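Local coordinates for ethylbenzene dehydrogenase alpha-subunit (Aromatoleum aromaticum, PDB 2IVF), which belongs to the molybdopterin oxidoreductase family and holds a molybdenum atom, an iron/sulfur cluster and the ligands MGD and MD1, at residues Ile85-Gly90 and Phe479-Ser484; Thr662-Gly667 and Thr768-Met773; Met235-Ser240 and Tyr793-His798. One frame throughout, in Å; residues are numbered along the deposited sequence.

Contact 1 of 3, residues Ile85-Gly90 and Phe479-Ser484; sequences ICWPQG and FAWAYS. With MGD (2-amino-5,6-dimercapto-7-methyl-3,7,8a,9-tetrahydro-8-oxa-1,3,9,10-tetraaza-anthracen-4-one guanosine dinucleotide), chain M; SF4 (iron/sulfur cluster), chain K.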
loop_
_atom_site.group_PDB
_atom_site.type_symbol
_atom_site.label_atom_id
_atom_site.label_comp_id
_atom_site.label_asym_id
_atom_site.label_seq_id
_atom_site.Cartn_x
_atom_site.Cartn_y
_atom_site.Cartn_z
ATOM N N ILE A 85 -5.235 -10.117 -2.505
ATOM C CA ILE A 85 -5.246 -9.717 -3.895
ATOM C C ILE A 85 -4.809 -8.264 -4.080
ATOM O O ILE A 85 -5.604 -7.347 -4.225
ATOM C CB ILE A 85 -6.590 -10.045 -4.602
ATOM C CG1 ILE A 85 -6.855 -11.555 -4.541
ATOM C CG2 ILE A 85 -6.526 -9.595 -6.064
ATOM C CD1 ILE A 85 -5.671 -12.459 -5.129
ATOM N N CYS A 86 -3.494 -8.050 -4.045
ATOM C CA CYS A 86 -2.934 -6.957 -4.800
ATOM C C CYS A 86 -3.218 -7.275 -6.252
ATOM O O CYS A 86 -3.364 -8.442 -6.605
ATOM C CB CYS A 86 -1.438 -6.818 -4.513
ATOM S SG CYS A 86 -0.593 -8.446 -4.335
ATOM N N TRP A 87 -3.276 -6.241 -7.096
ATOM C CA TRP A 87 -3.573 -6.379 -8.491
ATOM C C TRP A 87 -2.847 -5.297 -9.284
ATOM O O TRP A 87 -2.867 -4.112 -8.916
ATOM C CB TRP A 87 -5.080 -6.285 -8.796
ATOM C CG TRP A 87 -5.336 -6.900 -10.112
ATOM C CD1 TRP A 87 -5.413 -6.256 -11.310
ATOM C CD2 TRP A 87 -5.433 -8.290 -10.396
ATOM N NE1 TRP A 87 -5.585 -7.164 -12.319
ATOM C CE2 TRP A 87 -5.620 -8.421 -11.783
ATOM C CE3 TRP A 87 -5.440 -9.436 -9.605
ATOM C CZ2 TRP A 87 -5.805 -9.661 -12.415
ATOM C CZ3 TRP A 87 -5.560 -10.680 -10.229
ATOM C CH2 TRP A 87 -5.791 -10.781 -11.630
ATOM N N PRO A 88 -2.205 -5.702 -10.382
ATOM C CA PRO A 88 -1.898 -7.086 -10.750
ATOM C C PRO A 88 -1.272 -7.772 -9.558
ATOM O O PRO A 88 -0.530 -7.129 -8.823
ATOM C CB PRO A 88 -0.908 -6.914 -11.882
ATOM C CG PRO A 88 -1.322 -5.679 -12.550
ATOM C CD PRO A 88 -1.736 -4.753 -11.418
ATOM N N GLN A 89 -1.602 -9.041 -9.325
ATOM C CA GLN A 89 -1.093 -9.701 -8.112
ATOM C C GLN A 89 0.415 -9.667 -8.141
ATOM O O GLN A 89 0.999 -10.032 -9.136
ATOM C CB GLN A 89 -1.633 -11.121 -8.003
ATOM C CG GLN A 89 -2.063 -11.510 -6.600
ATOM C CD GLN A 89 -0.914 -11.987 -5.759
ATOM O OE1 GLN A 89 0.094 -12.454 -6.287
ATOM N NE2 GLN A 89 -1.048 -11.862 -4.423
ATOM N N GLY A 90 1.069 -9.209 -7.073
ATOM C CA GLY A 90 2.504 -8.986 -7.188
ATOM C C GLY A 90 3.278 -10.282 -7.361
ATOM O O GLY A 90 4.321 -10.313 -8.035
ATOM N N PHE A 479 -4.949 -2.833 -19.856
ATOM C CA PHE A 479 -5.119 -3.312 -18.514
ATOM C C PHE A 479 -4.455 -4.689 -18.405
ATOM O O PHE A 479 -3.855 -5.166 -19.366
ATOM C CB PHE A 479 -6.593 -3.327 -18.058
ATOM C CG PHE A 479 -7.588 -3.754 -19.118
ATOM C CD1 PHE A 479 -7.661 -5.067 -19.576
ATOM C CD2 PHE A 479 -8.512 -2.839 -19.605
ATOM C CE1 PHE A 479 -8.612 -5.429 -20.512
ATOM C CE2 PHE A 479 -9.465 -3.204 -20.531
ATOM C CZ PHE A 479 -9.507 -4.488 -20.998
ATOM N N ALA A 480 -4.555 -5.325 -17.237
ATOM C CA ALA A 480 -3.950 -6.615 -17.002
ATOM C C ALA A 480 -5.004 -7.567 -16.456
ATOM O O ALA A 480 -5.011 -7.878 -15.276
ATOM C CB ALA A 480 -2.824 -6.479 -16.034
ATOM N N TRP A 481 -5.861 -8.065 -17.334
ATOM C CA TRP A 481 -7.019 -8.829 -16.910
ATOM C C TRP A 481 -7.076 -10.184 -17.602
ATOM O O TRP A 481 -8.119 -10.778 -17.702
ATOM C CB TRP A 481 -8.235 -7.979 -17.245
ATOM C CG TRP A 481 -9.422 -8.191 -16.412
ATOM C CD1 TRP A 481 -10.708 -8.314 -16.845
ATOM C CD2 TRP A 481 -9.470 -8.272 -14.991
ATOM N NE1 TRP A 481 -11.554 -8.479 -15.779
ATOM C CE2 TRP A 481 -10.812 -8.457 -14.629
ATOM C CE3 TRP A 481 -8.512 -8.206 -13.988
ATOM C CZ2 TRP A 481 -11.205 -8.592 -13.331
ATOM C CZ3 TRP A 481 -8.916 -8.324 -12.683
ATOM C CH2 TRP A 481 -10.244 -8.514 -12.365
ATOM N N ALA A 482 -5.959 -10.624 -18.158
ATOM C CA ALA A 482 -5.803 -11.982 -18.661
ATOM C C ALA A 482 -5.132 -12.796 -17.555
ATOM O O ALA A 482 -4.103 -12.406 -17.031
ATOM C CB ALA A 482 -4.958 -11.983 -19.910
ATOM N N TYR A 483 -5.718 -13.924 -17.183
ATOM C CA TYR A 483 -5.068 -14.783 -16.204
ATOM C C TYR A 483 -5.623 -16.191 -16.257
ATOM O O TYR A 483 -6.719 -16.382 -16.769
ATOM C CB TYR A 483 -5.261 -14.224 -14.797
ATOM C CG TYR A 483 -6.680 -13.815 -14.422
ATOM C CD1 TYR A 483 -7.594 -14.730 -13.881
ATOM C CD2 TYR A 483 -7.086 -12.481 -14.560
ATOM C CE1 TYR A 483 -8.911 -14.316 -13.520
ATOM C CE2 TYR A 483 -8.369 -12.058 -14.204
ATOM C CZ TYR A 483 -9.285 -12.969 -13.700
ATOM O OH TYR A 483 -10.520 -12.455 -13.368
ATOM N N SER A 484 -4.862 -17.149 -15.740
ATOM C CA SER A 484 -5.350 -18.503 -15.620
ATOM C C SER A 484 -5.857 -18.656 -14.228
ATOM O O SER A 484 -5.094 -18.492 -13.281
ATOM C CB SER A 484 -4.234 -19.504 -15.765
ATOM O OG SER A 484 -4.776 -20.808 -15.660
HETATM P PB MGD M . -7.932 2.743 -8.128
HETATM O O1B MGD M . -7.100 2.592 -6.903
HETATM O O2B MGD M . -9.399 2.783 -7.900
HETATM O O3B MGD M . -7.684 1.679 -9.264
HETATM O O3A MGD M . -6.200 -0.177 -8.346
HETATM P PA MGD M . -6.386 0.767 -9.619
HETATM O O1A MGD M . -5.143 1.536 -9.727
HETATM O O2A MGD M . -6.812 -0.018 -10.763
HETATM O "O5'" MGD M . -7.518 4.092 -8.900
HETATM C "C5'" MGD M . -7.491 5.332 -8.178
HETATM C "C4'" MGD M . -7.390 6.502 -9.152
HETATM O "O4'" MGD M . -8.597 6.623 -9.892
HETATM C "C3'" MGD M . -7.404 7.710 -8.244
HETATM O "O3'" MGD M . -6.047 8.043 -7.976
HETATM C "C2'" MGD M . -8.108 8.770 -9.100
HETATM O "O2'" MGD M . -7.178 9.814 -9.444
HETATM C "C1'" MGD M . -8.566 7.986 -10.342
HETATM N N9 MGD M . -9.935 8.418 -10.710
HETATM C C8 MGD M . -11.037 8.442 -9.944
HETATM N N7 MGD M . -12.096 8.853 -10.652
HETATM C C5 MGD M . -11.641 9.079 -11.910
HETATM C C6 MGD M . -12.186 9.535 -13.102
HETATM O O6 MGD M . -13.364 9.881 -13.257
HETATM N N1 MGD M . -11.338 9.618 -14.210
HETATM C C2 MGD M . -9.971 9.304 -14.196
HETATM N N2 MGD M . -9.214 9.437 -15.340
HETATM N N3 MGD M . -9.471 8.844 -13.041
HETATM C C4 MGD M . -10.265 8.758 -11.931
HETATM C C10 MGD M . -7.200 -1.033 -7.931
HETATM C C11 MGD M . -6.593 -2.392 -7.685
HETATM O O11 MGD M . -5.602 -2.245 -6.753
HETATM C C12 MGD M . -7.598 -3.483 -7.287
HETATM S S12 MGD M . -9.234 -3.517 -7.929
HETATM C C13 MGD M . -7.213 -4.467 -6.411
HETATM S S13 MGD M . -8.339 -5.711 -5.987
HETATM C C14 MGD M . -5.851 -4.459 -5.808
HETATM N N15 MGD M . -5.995 -3.882 -4.442
HETATM C C16 MGD M . -4.938 -3.187 -3.824
HETATM C C17 MGD M . -4.978 -2.768 -2.519
HETATM O O17 MGD M . -5.987 -2.966 -1.800
HETATM N N18 MGD M . -3.860 -2.076 -2.012
HETATM C C19 MGD M . -2.745 -1.829 -2.751
HETATM N N19 MGD M . -1.735 -1.154 -2.168
HETATM N N20 MGD M . -2.758 -2.222 -4.034
HETATM C C21 MGD M . -3.789 -2.904 -4.556
HETATM N N22 MGD M . -3.766 -3.309 -5.887
HETATM C C23 MGD M . -4.956 -3.516 -6.660
HETATM FE FE1 SF4 K . 3.000 -6.622 -1.698
HETATM FE FE2 SF4 K . 3.999 -8.395 -3.495
HETATM FE FE3 SF4 K . 2.974 -9.295 -1.206
HETATM FE FE4 SF4 K . 1.317 -8.228 -3.115
HETATM S S1 SF4 K . 2.470 -10.168 -3.278
HETATM S S2 SF4 K . 1.299 -7.814 -0.798
HETATM S S3 SF4 K . 2.710 -6.633 -3.979
HETATM S S4 SF4 K . 4.856 -7.984 -1.412
#
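Trp-87 meets Trp-481 and Tyr-483 in an aromatic cluster, at the point where the cysteine-bearing loop of the iron/sulfur cluster reaches the interior of the molybdopterin oxidoreductase fold. Two offset edge-to-face pairs make up the cluster. In the first, the edge of Trp-481 is directed at a face of Trp-87, the five-membered ring of Trp-87 and the six-membered ring of Trp-481 having planes at 79°; Trp-481 CZ3 comes to 3.4 Å from Trp-87 CZ2. In the second, Trp-87 supplies the edge and Tyr-483 the face, with Trp-87 CH2 3.6 Å from Tyr-483 CD2. Trp-87 is thus face to one partner and edge to the other. Its CG lies anti to the backbone N, which carries the indole across to 479-484.

One polar bond helps set the rotation of that indole: Trp-87 NE1 donates to Ala-480 O over 3.1 Å, somewhat bent at 136°, with the oxygen 18° out of the ring plane. Apolar packing adds Pro-88, which follows a cis peptide bond and sets its CG 3.9 Å from Ala-480 CB.

The same segment also meets the cofactors. Trp-87 O approaches MGD C23 at 3.1 Å, and Cys-86 SG, which also accepts a hydrogen bond from Gly-90 N, binds iron FE4 of the cluster at 2.3 Å.

Contact 2 of 3, residues Thr662-Gly667 and Thr768-Met773; sequences TTPCSG and TRFLSM
The ring of Phe-770 meets 662-667 with its edge: Pro-664 CG, the carbonyl of Cys-665 and Ser-666 N all lie at its rim, near the ring plane. Neither face is used in this contact. Along that rim Phe-770 CD2 is 4.0 Å from Pro-664 CG, and Phe-770 CE2 is 3.4 Å from Cys-665 O. Phe-770 CZ in turn lies 3.6 Å from Cys-665 O, so the carbonyl oxygen sits beside two neighbouring ring carbons. Because aromatic C-H groups carry a slight positive charge, this edge-on approach is probably mildly favourable, though it is no conventional hydrogen bond. Phe-770 CG stands between its own backbone N and carbonyl carbon (chi1 60°), and from there the ring extends toward the opposing loop. The side chains of Pro-664 and Phe-770 point past one another in opposing senses.

A second, looser touch is Met-773 CE against Ser-666 CB at 4.4 Å; the methionine chain, bent at chi2 (-57°), brings its methyl end nearer to the loop than its CB bond would suggest. The hydroxyl of Ser-666 is engaged elsewhere, by a hydrogen bond to Tyr-239 O. On the loop itself, Gly-667 N makes a weak hydrogen bond to Cys-665 SG.

Phe-671 of strand 670-676 packs on both Pro-664 and Phe-770. The contact lies at the end of a small three-stranded antiparallel sheet, where the loop joining strand 659-661 to central strand 670-676 meets the residues that run on from outer strand 767-769.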
loop_
_atom_site.group_PDB
_atom_site.type_symbol
_atom_site.label_atom_id
_atom_site.label_comp_id
_atom_site.label_asym_id
_atom_site.label_seq_id
_atom_site.Cartn_x
_atom_site.Cartn_y
_atom_site.Cartn_z
ATOM N N THR A 662 0.443 -18.164 -5.279
ATOM C CA THR A 662 -0.157 -16.890 -5.648
ATOM C C THR A 662 -1.020 -17.040 -6.919
ATOM O O THR A 662 -1.053 -18.088 -7.536
ATOM C CB THR A 662 0.907 -15.861 -5.853
ATOM O OG1 THR A 662 1.814 -16.338 -6.844
ATOM C CG2 THR A 662 1.663 -15.631 -4.553
ATOM N N THR A 663 -1.806 -16.017 -7.225
ATOM C CA THR A 663 -2.733 -16.058 -8.345
ATOM C C THR A 663 -2.404 -14.902 -9.248
ATOM O O THR A 663 -3.028 -13.840 -9.170
ATOM C CB THR A 663 -4.193 -15.926 -7.881
ATOM O OG1 THR A 663 -4.368 -14.692 -7.155
ATOM C CG2 THR A 663 -4.550 -17.102 -6.975
ATOM N N PRO A 664 -1.403 -15.082 -10.096
ATOM C CA PRO A 664 -0.940 -13.969 -10.946
ATOM C C PRO A 664 -1.850 -13.730 -12.177
ATOM O O PRO A 664 -2.634 -14.618 -12.617
ATOM C CB PRO A 664 0.421 -14.477 -11.425
ATOM C CG PRO A 664 0.216 -15.933 -11.518
ATOM C CD PRO A 664 -0.636 -16.298 -10.365
ATOM N N CYS A 665 -1.686 -12.563 -12.782
ATOM C CA CYS A 665 -2.242 -12.304 -14.072
ATOM C C CYS A 665 -1.080 -11.907 -14.987
ATOM O O CYS A 665 0.104 -12.081 -14.643
ATOM C CB CYS A 665 -3.259 -11.193 -13.948
ATOM S SG CYS A 665 -2.538 -9.627 -13.395
ATOM N N SER A 666 -1.410 -11.397 -16.169
ATOM C CA SER A 666 -0.407 -10.970 -17.135
ATOM C C SER A 666 0.653 -10.003 -16.589
ATOM O O SER A 666 1.805 -10.055 -17.040
ATOM C CB SER A 666 -1.099 -10.340 -18.358
ATOM O OG SER A 666 -1.868 -9.222 -17.986
ATOM N N GLY A 667 0.262 -9.142 -15.645
ATOM C CA GLY A 667 1.106 -8.041 -15.202
ATOM C C GLY A 667 2.435 -8.518 -14.663
ATOM O O GLY A 667 3.473 -8.095 -15.138
ATOM N N THR A 768 7.708 -19.653 -10.756
ATOM C CA THR A 768 7.854 -19.941 -12.169
ATOM C C THR A 768 6.921 -19.089 -13.010
ATOM O O THR A 768 5.762 -18.896 -12.651
ATOM C CB THR A 768 7.616 -21.457 -12.512
ATOM O OG1 THR A 768 8.227 -21.696 -13.771
ATOM C CG2 THR A 768 6.126 -21.889 -12.595
ATOM N N ARG A 769 7.448 -18.577 -14.121
ATOM C CA ARG A 769 6.618 -17.944 -15.158
ATOM C C ARG A 769 5.573 -18.899 -15.683
ATOM O O ARG A 769 5.840 -20.058 -15.942
ATOM C CB ARG A 769 7.496 -17.457 -16.320
ATOM C CG ARG A 769 8.055 -16.090 -16.082
ATOM C CD ARG A 769 9.147 -15.861 -16.990
ATOM N NE ARG A 769 9.359 -14.459 -17.288
ATOM C CZ ARG A 769 10.247 -13.657 -16.707
ATOM N NH1 ARG A 769 10.908 -14.039 -15.643
ATOM N NH2 ARG A 769 10.407 -12.435 -17.191
ATOM N N PHE A 770 4.362 -18.420 -15.855
ATOM C CA PHE A 770 3.360 -19.258 -16.476
ATOM C C PHE A 770 3.546 -19.332 -17.977
ATOM O O PHE A 770 4.095 -18.402 -18.616
ATOM C CB PHE A 770 1.944 -18.880 -16.038
ATOM C CG PHE A 770 1.491 -17.469 -16.348
ATOM C CD1 PHE A 770 1.119 -17.095 -17.653
ATOM C CD2 PHE A 770 1.211 -16.597 -15.310
ATOM C CE1 PHE A 770 0.593 -15.801 -17.903
ATOM C CE2 PHE A 770 0.665 -15.348 -15.557
ATOM C CZ PHE A 770 0.350 -14.954 -16.844
ATOM N N LEU A 771 3.170 -20.453 -18.544
ATOM C CA LEU A 771 3.458 -20.691 -19.946
ATOM C C LEU A 771 2.230 -20.539 -20.849
ATOM O O LEU A 771 2.311 -20.673 -22.070
ATOM C CB LEU A 771 4.048 -22.076 -20.115
ATOM C CG LEU A 771 5.326 -22.319 -19.307
ATOM C CD1 LEU A 771 5.782 -23.734 -19.549
ATOM C CD2 LEU A 771 6.396 -21.309 -19.742
ATOM N N SER A 772 1.096 -20.298 -20.242
ATOM C CA SER A 772 -0.137 -20.083 -21.004
ATOM C C SER A 772 -1.211 -19.520 -20.085
ATOM O O SER A 772 -1.019 -19.463 -18.868
ATOM C CB SER A 772 -0.642 -21.375 -21.624
ATOM O OG SER A 772 -1.371 -22.114 -20.704
ATOM N N MET A 773 -2.328 -19.097 -20.688
ATOM C CA MET A 773 -3.457 -18.588 -19.955
ATOM C C MET A 773 -4.436 -19.708 -19.543
ATOM O O MET A 773 -5.548 -19.409 -19.079
ATOM C CB MET A 773 -4.218 -17.540 -20.819
ATOM C CG MET A 773 -3.492 -16.239 -21.124
ATOM S SD MET A 773 -2.992 -15.377 -19.678
ATOM C CE MET A 773 -1.851 -14.203 -20.395
#

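Contact 3 of 3, residues Met235-Ser240 and Tyr793-His798; sequences MHMGYS and YPMRWH
Two methionine sulfurs face each other here: Met-237 SD lies 3.7 Å from Met-795 SD and 3.6 Å from Met-795 CG. Both chains start with CG anti to the carbonyl carbon, run extended through chi2, and bend at chi3 with opposite signs (-78° in Met-237, 72° in Met-795). The two side chains meet at a slant, with the sulfur of Met-237 against CG and SD of Met-795.

Proline packing continues the contact. Pro-794 CB rests 3.7 Å from Met-237 CB, while the far side of the same ring brings CD to 3.2 Å from Gly-238 O. That carbonyl also approaches Pro-794 N, but the proline nitrogen has no hydrogen to give, so the oxygen is met by the ring's CH2 group instead. Tyr-239 CB closes the other end, 4.1 Å from Tyr-793 CA.

The directions of 237-239 and 793-795 differ by 150°, so the backbones run roughly antiparallel. The pairs that join them are apolar or CH-to-oxygen contacts with no hydrogen bond among them, so van der Waals packing between buried residues holds the contact.

Met-795 occupies the N-cap position of helix 796-800, and Phe-232 of helix 226-232 packs on both methionines. The Tyr-239 ring packs against strand 440-444, on Cys-441 and Tyr-443, and its hydroxyl is hydrogen-bonded to Ser-442 O.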
loop_
_atom_site.group_PDB
_atom_site.type_symbol
_atom_site.label_atom_id
_atom_site.label_comp_id
_atom_site.label_asym_id
_atom_site.label_seq_id
_atom_site.Cartn_x
_atom_site.Cartn_y
_atom_site.Cartn_z
ATOM N N MET A 235 -13.142 -9.085 -22.148
ATOM C CA MET A 235 -12.364 -8.197 -21.319
ATOM C C MET A 235 -11.141 -8.845 -20.732
ATOM O O MET A 235 -10.339 -8.165 -20.153
ATOM C CB MET A 235 -13.213 -7.559 -20.210
ATOM C CG MET A 235 -13.678 -8.474 -19.137
ATOM S SD MET A 235 -14.715 -7.619 -17.883
ATOM C CE MET A 235 -16.311 -7.760 -18.666
ATOM N N HIS A 236 -11.010 -10.153 -20.881
ATOM C CA HIS A 236 -9.938 -10.861 -20.240
ATOM C C HIS A 236 -8.681 -10.803 -21.096
ATOM O O HIS A 236 -8.216 -11.813 -21.609
ATOM C CB HIS A 236 -10.363 -12.268 -19.915
ATOM C CG HIS A 236 -11.147 -12.342 -18.658
ATOM N ND1 HIS A 236 -10.681 -11.808 -17.477
ATOM C CD2 HIS A 236 -12.376 -12.840 -18.395
ATOM C CE1 HIS A 236 -11.593 -11.982 -16.534
ATOM N NE2 HIS A 236 -12.629 -12.611 -17.063
ATOM N N MET A 237 -8.155 -9.594 -21.241
ATOM C CA MET A 237 -6.977 -9.326 -22.071
ATOM C C MET A 237 -6.024 -8.638 -21.145
ATOM O O MET A 237 -6.460 -7.925 -20.253
ATOM C CB MET A 237 -7.318 -8.413 -23.221
ATOM C CG MET A 237 -8.469 -8.946 -24.094
ATOM S SD MET A 237 -8.849 -7.734 -25.363
ATOM C CE MET A 237 -9.800 -6.558 -24.404
ATOM N N GLY A 238 -4.724 -8.841 -21.346
ATOM C CA GLY A 238 -3.767 -8.117 -20.570
ATOM C C GLY A 238 -2.385 -8.009 -21.169
ATOM O O GLY A 238 -2.080 -8.594 -22.198
ATOM N N TYR A 239 -1.528 -7.265 -20.472
ATOM C CA TYR A 239 -0.143 -7.252 -20.804
ATOM C C TYR A 239 0.643 -7.442 -19.536
ATOM O O TYR A 239 0.105 -7.320 -18.424
ATOM C CB TYR A 239 0.225 -5.943 -21.507
ATOM C CG TYR A 239 -0.083 -4.648 -20.757
ATOM C CD1 TYR A 239 -1.228 -3.947 -20.983
ATOM C CD2 TYR A 239 0.839 -4.088 -19.897
ATOM C CE1 TYR A 239 -1.473 -2.753 -20.371
ATOM C CE2 TYR A 239 0.614 -2.898 -19.269
ATOM C CZ TYR A 239 -0.543 -2.219 -19.492
ATOM O OH TYR A 239 -0.782 -0.995 -18.847
ATOM N N SER A 240 1.921 -7.780 -19.709
ATOM C CA SER A 240 2.838 -7.855 -18.603
ATOM C C SER A 240 3.505 -6.476 -18.476
ATOM O O SER A 240 3.639 -5.766 -19.464
ATOM C CB SER A 240 3.886 -8.938 -18.808
ATOM O OG SER A 240 4.647 -8.797 -20.028
ATOM N N TYR A 793 1.302 -9.226 -24.477
ATOM C CA TYR A 793 0.375 -8.158 -24.898
ATOM C C TYR A 793 -0.783 -8.855 -25.613
ATOM O O TYR A 793 -0.620 -9.951 -26.155
ATOM C CB TYR A 793 1.040 -7.116 -25.833
ATOM C CG TYR A 793 1.451 -7.659 -27.166
ATOM C CD1 TYR A 793 2.714 -8.214 -27.343
ATOM C CD2 TYR A 793 0.612 -7.606 -28.269
ATOM C CE1 TYR A 793 3.112 -8.690 -28.568
ATOM C CE2 TYR A 793 0.980 -8.129 -29.474
ATOM C CZ TYR A 793 2.234 -8.645 -29.629
ATOM O OH TYR A 793 2.612 -9.140 -30.818
ATOM N N PRO A 794 -1.959 -8.238 -25.581
ATOM C CA PRO A 794 -3.138 -8.909 -26.151
ATOM C C PRO A 794 -3.483 -8.526 -27.563
ATOM O O PRO A 794 -2.939 -7.574 -28.113
ATOM C CB PRO A 794 -4.259 -8.422 -25.225
ATOM C CG PRO A 794 -3.907 -6.986 -25.035
ATOM C CD PRO A 794 -2.334 -6.947 -24.979
ATOM N N MET A 795 -4.404 -9.298 -28.134
ATOM C CA MET A 795 -5.129 -8.987 -29.358
ATOM C C MET A 795 -4.362 -9.220 -30.636
ATOM O O MET A 795 -4.862 -8.892 -31.730
ATOM C CB MET A 795 -5.717 -7.582 -29.313
ATOM C CG MET A 795 -6.558 -7.327 -28.064
ATOM S SD MET A 795 -7.340 -5.715 -28.089
ATOM C CE MET A 795 -8.590 -5.984 -29.335
ATOM N N ARG A 796 -3.178 -9.839 -30.525
ATOM C CA ARG A 796 -2.362 -10.138 -31.696
ATOM C C ARG A 796 -3.127 -10.939 -32.759
ATOM O O ARG A 796 -2.921 -10.741 -33.919
ATOM C CB ARG A 796 -1.129 -10.923 -31.298
ATOM C CG ARG A 796 -0.034 -10.873 -32.345
ATOM C CD ARG A 796 1.120 -11.818 -32.048
ATOM N NE ARG A 796 0.676 -13.202 -32.010
ATOM C CZ ARG A 796 0.459 -13.975 -33.065
ATOM N NH1 ARG A 796 0.635 -13.539 -34.315
ATOM N NH2 ARG A 796 0.088 -15.226 -32.858
ATOM N N TRP A 797 -3.955 -11.892 -32.347
ATOM C CA TRP A 797 -4.695 -12.718 -33.328
ATOM C C TRP A 797 -5.652 -11.871 -34.170
ATOM O O TRP A 797 -5.880 -12.131 -35.376
ATOM C CB TRP A 797 -5.473 -13.824 -32.616
ATOM C CG TRP A 797 -4.632 -14.780 -31.863
ATOM C CD1 TRP A 797 -3.309 -15.051 -32.069
ATOM C CD2 TRP A 797 -5.062 -15.660 -30.826
ATOM N NE1 TRP A 797 -2.871 -15.995 -31.179
ATOM C CE2 TRP A 797 -3.921 -16.398 -30.403
ATOM C CE3 TRP A 797 -6.297 -15.913 -30.219
ATOM C CZ2 TRP A 797 -3.982 -17.369 -29.410
ATOM C CZ3 TRP A 797 -6.354 -16.872 -29.208
ATOM C CH2 TRP A 797 -5.194 -17.560 -28.793
ATOM N N HIS A 798 -6.261 -10.885 -33.535
ATOM C CA HIS A 798 -7.117 -9.973 -34.266
ATOM C C HIS A 798 -6.332 -9.195 -35.307
ATOM O O HIS A 798 -6.765 -9.086 -36.458
ATOM C CB HIS A 798 -7.897 -9.049 -33.333
ATOM C CG HIS A 798 -8.693 -9.798 -32.303
ATOM N ND1 HIS A 798 -9.674 -10.695 -32.644
ATOM C CD2 HIS A 798 -8.619 -9.809 -30.951
ATOM C CE1 HIS A 798 -10.194 -11.215 -31.541
ATOM N NE2 HIS A 798 -9.567 -10.693 -30.497
#

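All three contacts are buried, but the centre of contact 1 is nearest the centre of the chain, about 9 Å from it, against about 17 and 16 Å for the centres of contacts 2 and 3. Their chemistry differs too: contact 1, beside the cofactors, combines edge-to-face rings with an indole hydrogen bond, whereas contacts 2 and 3 pack apolar groups on one another, on carbonyl oxygens and, in contact 3, on sulfur. Polar bonds stitch their loops together. Ala-482 O lies 3.0 Å from Ser-666 N, Trp-481 O is 2.8 Å from His-236 ND1, and Trp-481 N is 3.0 Å from Met-237 O, each a probable hydrogen bond. Contacts 1 and 3 share strand 440-444, through Tyr-443.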